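Local coordinates for possible metal-dependent hydrolase (Veillonella parvula, PDB 3RPC), which probably acts as a zinc-dependent hydrolase of the metallo-beta-lactamase superfamily, binding two zinc ions, although its substrate is not established, at residues Phe29-Pro32 with Lys33-Pro37; Leu56-Asp59 with Asp60-Asn64; Asp76-Asp80 with Thr81-Ser85; Glu101-Thr104 with Ser105-Phe108; Ala194-Leu197 with Gly198-Asp201. One frame throughout, in Å; residues are numbered along the deposited sequence.

Contact 1 of 5, residues Phe29-Pro32 with Lys33-Pro37; sequences FLAP and KDTYP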
loop_
_atom_site.group_PDB
_atom_site.type_symbol
_atom_site.label_atom_id
_atom_site.label_comp_id
_atom_site.label_asym_id
_atom_site.label_seq_id
_atom_site.Cartn_x
_atom_site.Cartn_y
_atom_site.Cartn_z
ATOM N N PHE A 29 -14.817 8.235 17.494
ATOM C CA PHE A 29 -15.292 9.559 17.138
ATOM C C PHE A 29 -16.501 9.734 18.035
ATOM O O PHE A 29 -17.556 9.166 17.772
ATOM C CB PHE A 29 -15.672 9.535 15.648
ATOM C CG PHE A 29 -16.535 10.687 15.177
ATOM C CD1 PHE A 29 -16.308 11.992 15.598
ATOM C CD2 PHE A 29 -17.543 10.460 14.245
ATOM C CE1 PHE A 29 -17.102 13.040 15.131
ATOM C CE2 PHE A 29 -18.328 11.501 13.769
ATOM C CZ PHE A 29 -18.108 12.791 14.209
ATOM N N LEU A 30 -16.322 10.471 19.127
ATOM C CA LEU A 30 -17.266 10.389 20.245
ATOM C C LEU A 30 -18.108 11.647 20.488
ATOM O O LEU A 30 -18.855 11.710 21.471
ATOM C CB LEU A 30 -16.529 9.968 21.533
ATOM C CG LEU A 30 -15.708 8.674 21.419
ATOM C CD1 LEU A 30 -15.064 8.298 22.760
ATOM C CD2 LEU A 30 -16.578 7.531 20.895
ATOM N N ALA A 31 -18.010 12.634 19.604
ATOM C CA ALA A 31 -18.688 13.919 19.809
ATOM C C ALA A 31 -20.201 13.785 19.945
ATOM O O ALA A 31 -20.821 12.927 19.315
ATOM C CB ALA A 31 -18.352 14.881 18.663
ATOM N N PRO A 32 -20.817 14.656 20.758
ATOM C CA PRO A 32 -22.285 14.678 20.782
ATOM C C PRO A 32 -22.878 15.044 19.421
ATOM O O PRO A 32 -22.195 15.636 18.583
ATOM C CB PRO A 32 -22.609 15.774 21.810
ATOM C CG PRO A 32 -21.367 15.862 22.672
ATOM C CD PRO A 32 -20.215 15.571 21.741
ATOM N N LYS A 33 -24.141 14.685 19.221
ATOM C CA LYS A 33 -24.894 15.033 18.021
ATOM C C LYS A 33 -24.684 16.484 17.574
ATOM O O LYS A 33 -24.752 17.422 18.380
ATOM C CB LYS A 33 -26.385 14.760 18.270
ATOM C CG LYS A 33 -27.307 15.123 17.110
ATOM C CD LYS A 33 -28.740 14.665 17.391
ATOM C CE LYS A 33 -29.706 15.086 16.291
ATOM N NZ LYS A 33 -31.082 14.587 16.591
ATOM N N ASP A 34 -24.427 16.660 16.282
ATOM C CA ASP A 34 -24.375 17.982 15.650
ATOM C C ASP A 34 -23.246 18.894 16.131
ATOM O O ASP A 34 -23.282 20.104 15.922
ATOM C CB ASP A 34 -25.741 18.690 15.742
ATOM C CG ASP A 34 -26.785 18.061 14.833
ATOM O OD1 ASP A 34 -26.404 17.224 13.987
ATOM O OD2 ASP A 34 -27.980 18.409 14.950
ATOM N N THR A 35 -22.230 18.308 16.753
ATOM C CA THR A 35 -21.088 19.079 17.220
ATOM C C THR A 35 -20.369 19.830 16.102
ATOM O O THR A 35 -19.801 20.896 16.326
ATOM C CB THR A 35 -20.103 18.182 18.015
ATOM O OG1 THR A 35 -20.748 17.740 19.219
ATOM C CG2 THR A 35 -18.831 18.935 18.372
ATOM N N TYR A 36 -20.410 19.282 14.888
ATOM C CA TYR A 36 -19.630 19.826 13.784
ATOM C C TYR A 36 -20.494 20.133 12.563
ATOM O O TYR A 36 -21.525 19.497 12.354
ATOM C CB TYR A 36 -18.543 18.830 13.373
ATOM C CG TYR A 36 -17.537 18.542 14.457
ATOM C CD1 TYR A 36 -16.542 19.460 14.761
ATOM C CD2 TYR A 36 -17.573 17.346 15.168
ATOM C CE1 TYR A 36 -15.611 19.208 15.752
ATOM C CE2 TYR A 36 -16.637 17.079 16.161
ATOM C CZ TYR A 36 -15.666 18.021 16.447
ATOM O OH TYR A 36 -14.741 17.776 17.428
ATOM N N PRO A 37 -20.064 21.111 11.753
ATOM C CA PRO A 37 -20.666 21.329 10.435
ATOM C C PRO A 37 -20.280 20.152 9.559
ATOM O O PRO A 37 -19.299 19.486 9.868
ATOM C CB PRO A 37 -19.936 22.575 9.913
ATOM C CG PRO A 37 -19.195 23.143 11.083
ATOM C CD PRO A 37 -18.915 21.996 11.992
#

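Contact 2 of 5, residues Leu56-Asp59 with Asp60-Asn64; sequences LSMD and DLLSN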
loop_
_atom_site.group_PDB
_atom_site.type_symbol
_atom_site.label_atom_id
_atom_site.label_comp_id
_atom_site.label_asym_id
_atom_site.label_seq_id
_atom_site.Cartn_x
_atom_site.Cartn_y
_atom_site.Cartn_z
ATOM N N LEU A 56 -24.875 4.748 23.856
ATOM C CA LEU A 56 -24.656 4.398 25.254
ATOM C C LEU A 56 -23.913 5.513 25.964
ATOM O O LEU A 56 -23.332 6.389 25.327
ATOM C CB LEU A 56 -23.897 3.074 25.364
ATOM C CG LEU A 56 -22.413 3.023 24.997
ATOM C CD1 LEU A 56 -21.878 1.617 25.210
ATOM C CD2 LEU A 56 -22.150 3.481 23.558
ATOM N N SER A 57 -23.956 5.494 27.293
ATOM C CA SER A 57 -23.247 6.485 28.094
ATOM C C SER A 57 -21.743 6.317 27.945
ATOM O O SER A 57 -21.246 5.229 27.637
ATOM C CB SER A 57 -23.625 6.342 29.572
ATOM O OG SER A 57 -23.055 5.158 30.097
HETATM N N MSE A 58 -21.017 7.400 28.171
HETATM C CA MSE A 58 -19.565 7.364 28.067
HETATM C C MSE A 58 -18.979 6.336 29.036
HETATM O O MSE A 58 -18.003 5.651 28.725
HETATM C CB MSE A 58 -18.973 8.751 28.319
HETATM C CG MSE A 58 -17.481 8.833 28.089
HETATM SE SE MSE A 58 -16.949 8.508 26.239
HETATM C CE MSE A 58 -17.875 9.975 25.388
ATOM N N ASP A 59 -19.580 6.219 30.210
ATOM C CA ASP A 59 -19.108 5.235 31.172
ATOM C C ASP A 59 -19.196 3.819 30.619
ATOM O O ASP A 59 -18.248 3.040 30.740
ATOM C CB ASP A 59 -19.894 5.321 32.476
ATOM C CG ASP A 59 -19.503 4.232 33.451
ATOM O OD1 ASP A 59 -18.384 4.313 34.003
ATOM O OD2 ASP A 59 -20.305 3.296 33.658
ATOM N N ASP A 60 -20.334 3.489 30.012
ATOM C CA ASP A 60 -20.527 2.160 29.444
ATOM C C ASP A 60 -19.614 1.958 28.243
ATOM O O ASP A 60 -19.081 0.872 28.033
ATOM C CB ASP A 60 -21.992 1.929 29.066
ATOM C CG ASP A 60 -22.862 1.630 30.274
ATOM O OD1 ASP A 60 -24.079 1.412 30.099
ATOM O OD2 ASP A 60 -22.323 1.606 31.403
ATOM N N LEU A 61 -19.423 3.015 27.466
ATOM C CA LEU A 61 -18.555 2.928 26.297
ATOM C C LEU A 61 -17.133 2.588 26.722
ATOM O O LEU A 61 -16.491 1.712 26.142
ATOM C CB LEU A 61 -18.591 4.242 25.514
ATOM C CG LEU A 61 -17.861 4.296 24.164
ATOM C CD1 LEU A 61 -18.473 5.376 23.282
ATOM C CD2 LEU A 61 -16.379 4.531 24.351
ATOM N N LEU A 62 -16.635 3.265 27.753
ATOM C CA LEU A 62 -15.227 3.126 28.106
ATOM C C LEU A 62 -14.932 1.954 29.037
ATOM O O LEU A 62 -13.780 1.554 29.171
ATOM C CB LEU A 62 -14.714 4.416 28.749
ATOM C CG LEU A 62 -14.709 5.662 27.865
ATOM C CD1 LEU A 62 -14.333 6.885 28.687
ATOM C CD2 LEU A 62 -13.765 5.477 26.689
ATOM N N SER A 63 -15.971 1.406 29.664
ATOM C CA SER A 63 -15.811 0.495 30.806
ATOM C C SER A 63 -14.673 -0.532 30.719
ATOM O O SER A 63 -13.713 -0.470 31.496
ATOM C CB SER A 63 -17.142 -0.193 31.156
ATOM O OG SER A 63 -17.797 -0.698 30.003
ATOM N N ASN A 64 -14.785 -1.479 29.793
ATOM C CA ASN A 64 -13.836 -2.593 29.717
ATOM C C ASN A 64 -12.825 -2.482 28.582
ATOM O O ASN A 64 -12.288 -3.492 28.114
ATOM C CB ASN A 64 -14.583 -3.925 29.593
ATOM C CG ASN A 64 -15.076 -4.447 30.929
ATOM O OD1 ASN A 64 -14.316 -4.526 31.898
ATOM N ND2 ASN A 64 -16.357 -4.804 30.990
#

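Contact 3 of 5, residues Asp76-Asp80 with Thr81-Ser85; sequences DHWDD and TAINS. With ZN (zinc ion), chain F.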
loop_
_atom_site.group_PDB
_atom_site.type_symbol
_atom_site.label_atom_id
_atom_site.label_comp_id
_atom_site.label_asym_id
_atom_site.label_seq_id
_atom_site.Cartn_x
_atom_site.Cartn_y
_atom_site.Cartn_z
ATOM N N ASP A 76 -13.696 11.790 11.871
ATOM C CA ASP A 76 -14.733 10.791 12.099
ATOM C C ASP A 76 -14.181 9.443 12.561
ATOM O O ASP A 76 -14.922 8.461 12.626
ATOM C CB ASP A 76 -15.649 10.636 10.874
ATOM C CG ASP A 76 -14.900 10.181 9.639
ATOM O OD1 ASP A 76 -13.873 10.810 9.310
ATOM O OD2 ASP A 76 -15.359 9.205 8.988
ATOM N N HIS A 77 -12.885 9.417 12.893
ATOM C CA HIS A 77 -12.234 8.242 13.476
ATOM C C HIS A 77 -11.438 8.555 14.747
ATOM O O HIS A 77 -10.970 7.645 15.420
ATOM C CB HIS A 77 -11.320 7.588 12.435
ATOM C CG HIS A 77 -12.065 7.122 11.231
ATOM N ND1 HIS A 77 -12.353 5.795 11.001
ATOM C CD2 HIS A 77 -12.637 7.815 10.221
ATOM C CE1 HIS A 77 -13.062 5.691 9.892
ATOM N NE2 HIS A 77 -13.244 6.901 9.399
ATOM N N TRP A 78 -11.285 9.839 15.057
ATOM C CA TRP A 78 -10.451 10.273 16.174
ATOM C C TRP A 78 -10.753 11.741 16.423
ATOM O O TRP A 78 -10.388 12.603 15.618
ATOM C CB TRP A 78 -8.959 10.093 15.851
ATOM C CG TRP A 78 -8.030 10.462 16.978
ATOM C CD1 TRP A 78 -7.172 11.524 17.023
ATOM C CD2 TRP A 78 -7.870 9.761 18.212
ATOM N NE1 TRP A 78 -6.487 11.529 18.219
ATOM C CE2 TRP A 78 -6.901 10.456 18.967
ATOM C CE3 TRP A 78 -8.461 8.618 18.757
ATOM C CZ2 TRP A 78 -6.507 10.037 20.242
ATOM C CZ3 TRP A 78 -8.075 8.204 20.019
ATOM C CH2 TRP A 78 -7.104 8.914 20.748
ATOM N N ASP A 79 -11.453 12.038 17.510
ATOM C CA ASP A 79 -11.887 13.419 17.717
ATOM C C ASP A 79 -11.531 13.952 19.101
ATOM O O ASP A 79 -11.044 13.205 19.957
ATOM C CB ASP A 79 -13.388 13.596 17.407
ATOM C CG ASP A 79 -14.297 12.988 18.463
ATOM O OD1 ASP A 79 -13.884 12.038 19.170
ATOM O OD2 ASP A 79 -15.455 13.462 18.557
ATOM N N ASP A 80 -11.759 15.248 19.297
ATOM C CA ASP A 80 -11.458 15.891 20.574
ATOM C C ASP A 80 -12.153 15.204 21.743
ATOM O O ASP A 80 -11.560 15.036 22.807
ATOM C CB ASP A 80 -11.832 17.372 20.532
ATOM C CG ASP A 80 -10.791 18.216 19.823
ATOM O OD1 ASP A 80 -9.661 17.719 19.622
ATOM O OD2 ASP A 80 -11.098 19.379 19.477
ATOM N N THR A 81 -13.396 14.790 21.542
ATOM C CA THR A 81 -14.118 14.118 22.614
ATOM C C THR A 81 -13.391 12.844 23.022
ATOM O O THR A 81 -13.222 12.571 24.209
ATOM C CB THR A 81 -15.557 13.800 22.221
ATOM O OG1 THR A 81 -16.229 15.016 21.864
ATOM C CG2 THR A 81 -16.282 13.124 23.377
ATOM N N ALA A 82 -12.943 12.074 22.036
ATOM C CA ALA A 82 -12.165 10.878 22.326
ATOM C C ALA A 82 -10.873 11.227 23.053
ATOM O O ALA A 82 -10.526 10.601 24.046
ATOM C CB ALA A 82 -11.863 10.120 21.040
ATOM N N ILE A 83 -10.155 12.221 22.541
ATOM C CA ILE A 83 -8.887 12.628 23.146
ATOM C C ILE A 83 -9.063 12.953 24.627
ATOM O O ILE A 83 -8.223 12.594 25.461
ATOM C CB ILE A 83 -8.282 13.832 22.406
ATOM C CG1 ILE A 83 -7.771 13.397 21.027
ATOM C CG2 ILE A 83 -7.142 14.457 23.219
ATOM C CD1 ILE A 83 -7.749 14.522 20.015
ATOM N N ASN A 84 -10.170 13.608 24.953
ATOM C CA ASN A 84 -10.383 14.101 26.315
ATOM C C ASN A 84 -11.060 13.100 27.245
ATOM O O ASN A 84 -11.151 13.338 28.452
ATOM C CB ASN A 84 -11.195 15.398 26.277
ATOM C CG ASN A 84 -10.430 16.552 25.648
ATOM O OD1 ASN A 84 -9.208 16.652 25.780
ATOM N ND2 ASN A 84 -11.150 17.435 24.969
ATOM N N SER A 85 -11.532 11.987 26.690
ATOM C CA SER A 85 -12.309 11.009 27.451
ATOM C C SER A 85 -11.540 9.719 27.714
ATOM O O SER A 85 -11.695 9.098 28.760
ATOM C CB SER A 85 -13.613 10.677 26.723
ATOM O OG SER A 85 -14.436 11.824 26.558
HETATM ZN ZN ZN F . -14.184 7.666 7.553
HETATM O O HOH W 1 -12.862 9.539 7.321
HETATM O O HOH W 2 -15.160 16.012 19.336
HETATM O O HOH W 3 -15.050 8.557 5.311
#

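Contact 4 of 5, residues Glu101-Thr104 with Ser105-Phe108; sequences ELIT and SQGF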
loop_
_atom_site.group_PDB
_atom_site.type_symbol
_atom_site.label_atom_id
_atom_site.label_comp_id
_atom_site.label_asym_id
_atom_site.label_seq_id
_atom_site.Cartn_x
_atom_site.Cartn_y
_atom_site.Cartn_z
ATOM N N GLU A 101 3.031 10.676 16.511
ATOM C CA GLU A 101 3.464 11.979 17.014
ATOM C C GLU A 101 2.268 12.832 17.391
ATOM O O GLU A 101 2.270 13.506 18.433
ATOM C CB GLU A 101 4.334 12.698 15.989
ATOM C CG GLU A 101 5.722 12.081 15.848
ATOM C CD GLU A 101 6.532 12.716 14.736
ATOM O OE1 GLU A 101 5.994 13.598 14.034
ATOM O OE2 GLU A 101 7.707 12.330 14.564
ATOM N N LEU A 102 1.229 12.789 16.566
ATOM C CA LEU A 102 0.037 13.564 16.864
ATOM C C LEU A 102 -0.585 13.119 18.182
ATOM O O LEU A 102 -0.854 13.932 19.073
ATOM C CB LEU A 102 -0.986 13.419 15.739
ATOM C CG LEU A 102 -2.288 14.188 15.978
ATOM C CD1 LEU A 102 -2.027 15.690 16.067
ATOM C CD2 LEU A 102 -3.311 13.876 14.892
ATOM N N ILE A 103 -0.818 11.819 18.305
ATOM C CA ILE A 103 -1.530 11.295 19.467
ATOM C C ILE A 103 -0.699 11.397 20.757
ATOM O O ILE A 103 -1.241 11.673 21.829
ATOM C CB ILE A 103 -2.084 9.874 19.183
ATOM C CG1 ILE A 103 -3.182 9.979 18.114
ATOM C CG2 ILE A 103 -2.621 9.232 20.460
ATOM C CD1 ILE A 103 -3.757 8.644 17.651
ATOM N N THR A 104 0.610 11.201 20.643
ATOM C CA THR A 104 1.524 11.466 21.751
ATOM C C THR A 104 1.420 12.921 22.204
ATOM O O THR A 104 1.422 13.207 23.406
ATOM C CB THR A 104 2.984 11.205 21.354
ATOM O OG1 THR A 104 3.160 9.817 21.036
ATOM C CG2 THR A 104 3.917 11.580 22.513
ATOM N N SER A 105 1.343 13.844 21.247
ATOM C CA SER A 105 1.267 15.264 21.596
ATOM C C SER A 105 -0.049 15.572 22.309
ATOM O O SER A 105 -0.191 16.612 22.955
ATOM C CB SER A 105 1.416 16.162 20.364
ATOM O OG SER A 105 0.233 16.180 19.568
ATOM N N GLN A 106 -1.008 14.660 22.174
ATOM C CA GLN A 106 -2.319 14.815 22.788
ATOM C C GLN A 106 -2.379 14.176 24.179
ATOM O O GLN A 106 -3.438 14.125 24.804
ATOM C CB GLN A 106 -3.409 14.277 21.846
ATOM C CG GLN A 106 -3.538 15.117 20.568
ATOM C CD GLN A 106 -4.330 14.450 19.451
ATOM O OE1 GLN A 106 -4.567 13.241 19.464
ATOM N NE2 GLN A 106 -4.743 15.248 18.473
ATOM N N GLY A 107 -1.234 13.702 24.667
ATOM C CA GLY A 107 -1.130 13.264 26.049
ATOM C C GLY A 107 -1.076 11.763 26.256
ATOM O O GLY A 107 -0.932 11.295 27.378
ATOM N N PHE A 108 -1.198 10.995 25.179
ATOM C CA PHE A 108 -1.172 9.538 25.292
ATOM C C PHE A 108 0.257 9.012 25.411
ATOM O O PHE A 108 1.118 9.336 24.601
ATOM C CB PHE A 108 -1.964 8.913 24.127
ATOM C CG PHE A 108 -3.433 9.235 24.195
ATOM C CD1 PHE A 108 -4.301 8.419 24.906
ATOM C CD2 PHE A 108 -3.940 10.390 23.608
ATOM C CE1 PHE A 108 -5.647 8.735 25.012
ATOM C CE2 PHE A 108 -5.288 10.712 23.717
ATOM C CZ PHE A 108 -6.140 9.882 24.415
HETATM O O HOH W 4 2.083 12.081 25.833
HETATM O O HOH W 5 3.325 8.162 23.457
#

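Contact 5 of 5, residues Ala194-Leu197 with Gly198-Asp201; sequences AQIL and GFED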
loop_
_atom_site.group_PDB
_atom_site.type_symbol
_atom_site.label_atom_id
_atom_site.label_comp_id
_atom_site.label_asym_id
_atom_site.label_seq_id
_atom_site.Cartn_x
_atom_site.Cartn_y
_atom_site.Cartn_z
ATOM N N ALA A 194 -18.937 7.445 1.160
ATOM C CA ALA A 194 -18.698 8.868 1.333
ATOM C C ALA A 194 -18.285 9.493 0.002
ATOM O O ALA A 194 -17.412 8.959 -0.694
ATOM C CB ALA A 194 -17.620 9.084 2.385
ATOM N N GLN A 195 -18.888 10.623 -0.338
ATOM C CA GLN A 195 -18.635 11.253 -1.634
ATOM C C GLN A 195 -18.260 12.718 -1.521
ATOM O O GLN A 195 -18.650 13.415 -0.576
ATOM C CB GLN A 195 -19.839 11.088 -2.555
ATOM C CG GLN A 195 -20.069 9.663 -2.952
ATOM C CD GLN A 195 -21.065 9.533 -4.085
ATOM O OE1 GLN A 195 -22.259 9.658 -3.881
ATOM N NE2 GLN A 195 -20.567 9.283 -5.293
ATOM N N ILE A 196 -17.525 13.175 -2.530
ATOM C CA ILE A 196 -17.020 14.533 -2.610
ATOM C C ILE A 196 -17.725 15.227 -3.759
ATOM O O ILE A 196 -17.975 14.600 -4.785
ATOM C CB ILE A 196 -15.511 14.530 -2.931
ATOM C CG1 ILE A 196 -14.744 13.581 -1.992
ATOM C CG2 ILE A 196 -14.950 15.953 -2.869
ATOM C CD1 ILE A 196 -14.853 13.925 -0.521
ATOM N N LEU A 197 -18.054 16.506 -3.598
ATOM C CA LEU A 197 -18.699 17.244 -4.676
ATOM C C LEU A 197 -17.792 17.268 -5.901
ATOM O O LEU A 197 -16.581 17.485 -5.798
ATOM C CB LEU A 197 -19.065 18.662 -4.226
ATOM C CG LEU A 197 -20.035 18.800 -3.046
ATOM C CD1 LEU A 197 -20.191 20.265 -2.658
ATOM C CD2 LEU A 197 -21.384 18.179 -3.366
ATOM N N GLY A 198 -18.379 17.013 -7.067
ATOM C CA GLY A 198 -17.636 17.057 -8.313
ATOM C C GLY A 198 -16.946 15.766 -8.708
ATOM O O GLY A 198 -16.292 15.713 -9.749
ATOM N N PHE A 199 -17.091 14.722 -7.894
ATOM C CA PHE A 199 -16.479 13.418 -8.177
ATOM C C PHE A 199 -17.514 12.294 -8.120
ATOM O O PHE A 199 -18.343 12.262 -7.219
ATOM C CB PHE A 199 -15.333 13.114 -7.200
ATOM C CG PHE A 199 -14.154 14.039 -7.333
ATOM C CD1 PHE A 199 -14.163 15.290 -6.731
ATOM C CD2 PHE A 199 -13.039 13.655 -8.063
ATOM C CE1 PHE A 199 -13.075 16.145 -6.861
ATOM C CE2 PHE A 199 -11.946 14.500 -8.195
ATOM C CZ PHE A 199 -11.964 15.744 -7.597
ATOM N N GLU A 200 -17.443 11.365 -9.069
ATOM C CA GLU A 200 -18.461 10.322 -9.247
ATOM C C GLU A 200 -18.412 9.137 -8.279
ATOM O O GLU A 200 -19.446 8.544 -7.948
ATOM C CB GLU A 200 -18.365 9.756 -10.668
ATOM C CG GLU A 200 -18.595 10.765 -11.766
ATOM C CD GLU A 200 -18.852 10.098 -13.106
ATOM O OE1 GLU A 200 -18.795 8.852 -13.159
ATOM O OE2 GLU A 200 -19.113 10.818 -14.097
ATOM N N ASP A 201 -17.212 8.760 -7.867
ATOM C CA ASP A 201 -17.035 7.545 -7.078
ATOM C C ASP A 201 -16.989 7.861 -5.581
ATOM O O ASP A 201 -17.618 8.814 -5.141
ATOM C CB ASP A 201 -15.785 6.806 -7.548
ATOM C CG ASP A 201 -15.920 6.313 -8.976
ATOM O OD1 ASP A 201 -16.971 5.714 -9.280
ATOM O OD2 ASP A 201 -14.993 6.542 -9.791
HETATM O O HOH W 6 -17.225 11.506 -4.742
#

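Contact 1 of 5, residues Phe29-Pro32 with Lys33-Pro37
Thr35 turns both its hydroxyl and its backbone amide onto the carbonyl oxygen of Pro32, three residues back. Thr35 OG1 donates to Pro32 O over a short 2.6 Å, and Thr35 N reaches the same Pro32 O over 3.2 Å. Both donors approach from one face of the carbonyl plane, the hydroxyl standing above it and the amide tilted less far out. The backbone bond closes a type II beta turn from Pro32 to Thr35, whose third position, Asp34, takes the positive phi (65°) usual there. A chi1 of -66° lays Thr35 OG1 beside its own backbone N, which lets the two donors converge on one oxygen. The hydroxyl also rests against the proline ring, Thr35 OG1 to Pro32 CD being 3.4 Å.

Further out the contact becomes apolar. The Ala31 methyl points toward the following segment and touches both Thr35 and the tyrosine, with Ala31 CB 3.7 Å from Tyr36 CE2. The same ring atom, Tyr36 CE2, lies 4.2 Å from Phe29 CE1 at the edge of the phenylalanine ring, the two aromatic side chains running alongside each other head to tail. One face of the Tyr36 ring carries Thr35 CG2, 3.6 Å above its plane and toward the rim.

This turn belongs to the long loop joining strand 22-26 to helix 58-62. Arg11 of strand 6-11 binds the carbonyls of Phe29 and Ala31 and makes a cation-pi contact with the Phe29 ring, while Leu30 packs against helices 58-62 and 80-85.

Contact 2 of 5, residues Leu56-Asp59 with Asp60-Asn64
Leu61 N donates to Ser57 O over 2.9 Å and Leu62 N to Met58 O over 2.9 Å, the bonds that wind residues 58-62 into a short alpha helix. Ser57 is its N-cap: Ser57 OG accepts from Asp60 N at 3.2 Å with a fairly straight N-H (162°), so one residue supplies both a side-chain and a main-chain acceptor to the first turn. A chi1 of 71° places the hydroxyl between its own N and carbonyl carbon, facing that turn.

Just before the cap, Leu56 folds back across the helix and crosses the Leu61 side chain at about a right angle; Leu56 CG is 4.0 Å from Leu61 CB. Both leucines also pack on Ile10 of strand 6-11. Met58, a selenomethionine, bends at chi2 and chi3; its selenium lies against Leu62 and against Ser85 of helix 80-85, and its methyl CE meets Thr81 of that helix. On the exposed side the carboxylates of Asp59 and Asp60 come close, their like charges probably unfavourable to each other. At the far end, Ser63 OG donates to Asp60 O over 2.8 Å from above the carbonyl plane.

Contact 3 of 5, residues Asp76-Asp80 with Thr81-Ser85
Asp79 caps helix 80-85 by reaching forward to Ala82. Followed outward from CB, its side chain takes a chi1 of 73°, which swings CG in front of the first turn, where Asp79 CG lies 3.7 Å from Thr81 N. The two oxygens then divide the work. Asp79 OD1 accepts from Ala82 N over 3.0 Å, the N-H coming from above the carboxylate plane, and also from the backbone N of Leu30. Asp79 OD2 lies beside Thr81 and takes a bond from a water (2.7 Å) that in turn accepts from Thr81 N. The carboxylate thus meets N-H groups of the first helical turn, that of Ala82 directly and that of Thr81 through water; the positive helix end probably favours its negative charge. It also ties that end to the loop carrying Leu30.

Ahead of the cap, the Trp78 indole crosses Ile83 at about a right angle, with Trp78 NE1 3.6 Å from Ile83 CG1; Trp78 NE1 donates to Gln106 OE1. Before Trp78 comes the end of the HxHxDH signature of the metallo-beta-lactamase superfamily. Asp76 OD2 binds a zinc ion at 2.4 Å and His77 NE2 binds it at 2.2 Å, with Asp168, His226 and two waters completing the site. The water held at 2.6 Å by Asp76 OD1 is one of these ligands.

The metal-binding loop after strand 67-69 leads through Trp78 and Asp79 into helix 80-85, which packs beside helix 58-62.

Contact 4 of 5, residues Glu101-Thr104 with Ser105-Phe108
Ile103 and Phe108 form the tight side of this helix end: Ile103 CG2 lies 3.6 Å from Phe108 CD2, the two side chains crossing at a slant. The ring also turns its edge to the helix backbone, with Ile103 O in its plane. Both side chains are buried, Phe108 meeting the Trp78 ring edge-to-face and Ile103 resting on strands 92-94 and 111-113. Gln106 stretches back beside them and lays its amide between Leu102 and Ile103; Gln106 NE2 sits 3.7 Å from Leu102 CG, while OE1 is engaged by Trp78.

The solvent side is looser and held by polar atoms. Ser105, with OG placed between its own N and carbonyl carbon (chi1 75°), bends the hydroxyl back onto Leu102 O, a short 2.5 Å bond. Thr104 and Phe108 are bridged by water: one molecule donates to Thr104 OG1, itself also hydrogen-bonded to Lys100 O, at 2.9 Å and to Phe108 O at 2.7 Å, and a second donates to Thr104 O and, weakly, to Phe108 O.

Between the two sides the backbone closes the helix. Gly107 N donates to Thr104 O over 3.0 Å, and Phe108 N reaches Ile103 O in a weak bond of 3.4 Å. With Gly107 at a positive phi (106°) and the apolar pair Ile103 and Phe108 astride it, this termination of helix 97-105 matches a Schellman motif.

Contact 5 of 5, residues Ala194-Leu197 with Gly198-Asp201
A type II beta turn, Ile196 to Phe199, reverses the chain in the loop between strand 186-190 and helix 207-216, with Phe199 N donating to Ile196 O over 3.2 Å. Gly198 occupies the third position at a positive phi (88°), as is usual for glycine in a type II turn. Beyond the turn the two arms run roughly antiparallel, and Gln195 spans them with its side chain. Extended past CG and rotated at its end (chi3 -76°), it presents Gln195 NE2 to Asp201 O at 3.0 Å, with the acceptor in the plane of the amide and the N-H nearly straight (164°). On the acceptor side, the nitrogen sits above the carbonyl plane of Asp201.

A water fills in between the arms. It accepts from Ile196 N at 2.8 Å and lies 2.8 Å from Phe199 O and 2.7 Å from Asp201 O, although more acceptors surround it than its protons can serve.

Although much of the turn is at the surface, the base of the loop is near the metal centre: the Ala194 side chain is about 6 Å from a zinc ion. Backbone bonds from Gln195 to Phe43 and His232, and from Leu197 to Gly41, tie the first arm to neighbouring loops. Where the turn closes, Ile196 and Phe199 lie side by side, Ile196 CG2 4.0 Å from Phe199 CD1, and the ring turns its edge to Leu197 O, 3.4 Å from that same Phe199 CD1.

Along the chain the contacts follow in series, all within the metallo-beta-lactamase domain. Contacts 1, 2 and 3 touch one another: the centres of 1 and 3 are about 10 Å apart, those of 2 and 3 about 14 Å. Contact 4, whose centre is about 12 Å from that of contact 3, touches it too, so the end of helix 97-105 and the residues after it abut the segment that follows the zinc ligands. Contact 5 stands apart, its centre about 35 Å from that of contact 2 and across the centre of the chain. Contact 3 supplies two zinc ligands and Ala194 of contact 5 lies near a zinc ion, so both border the metal centre.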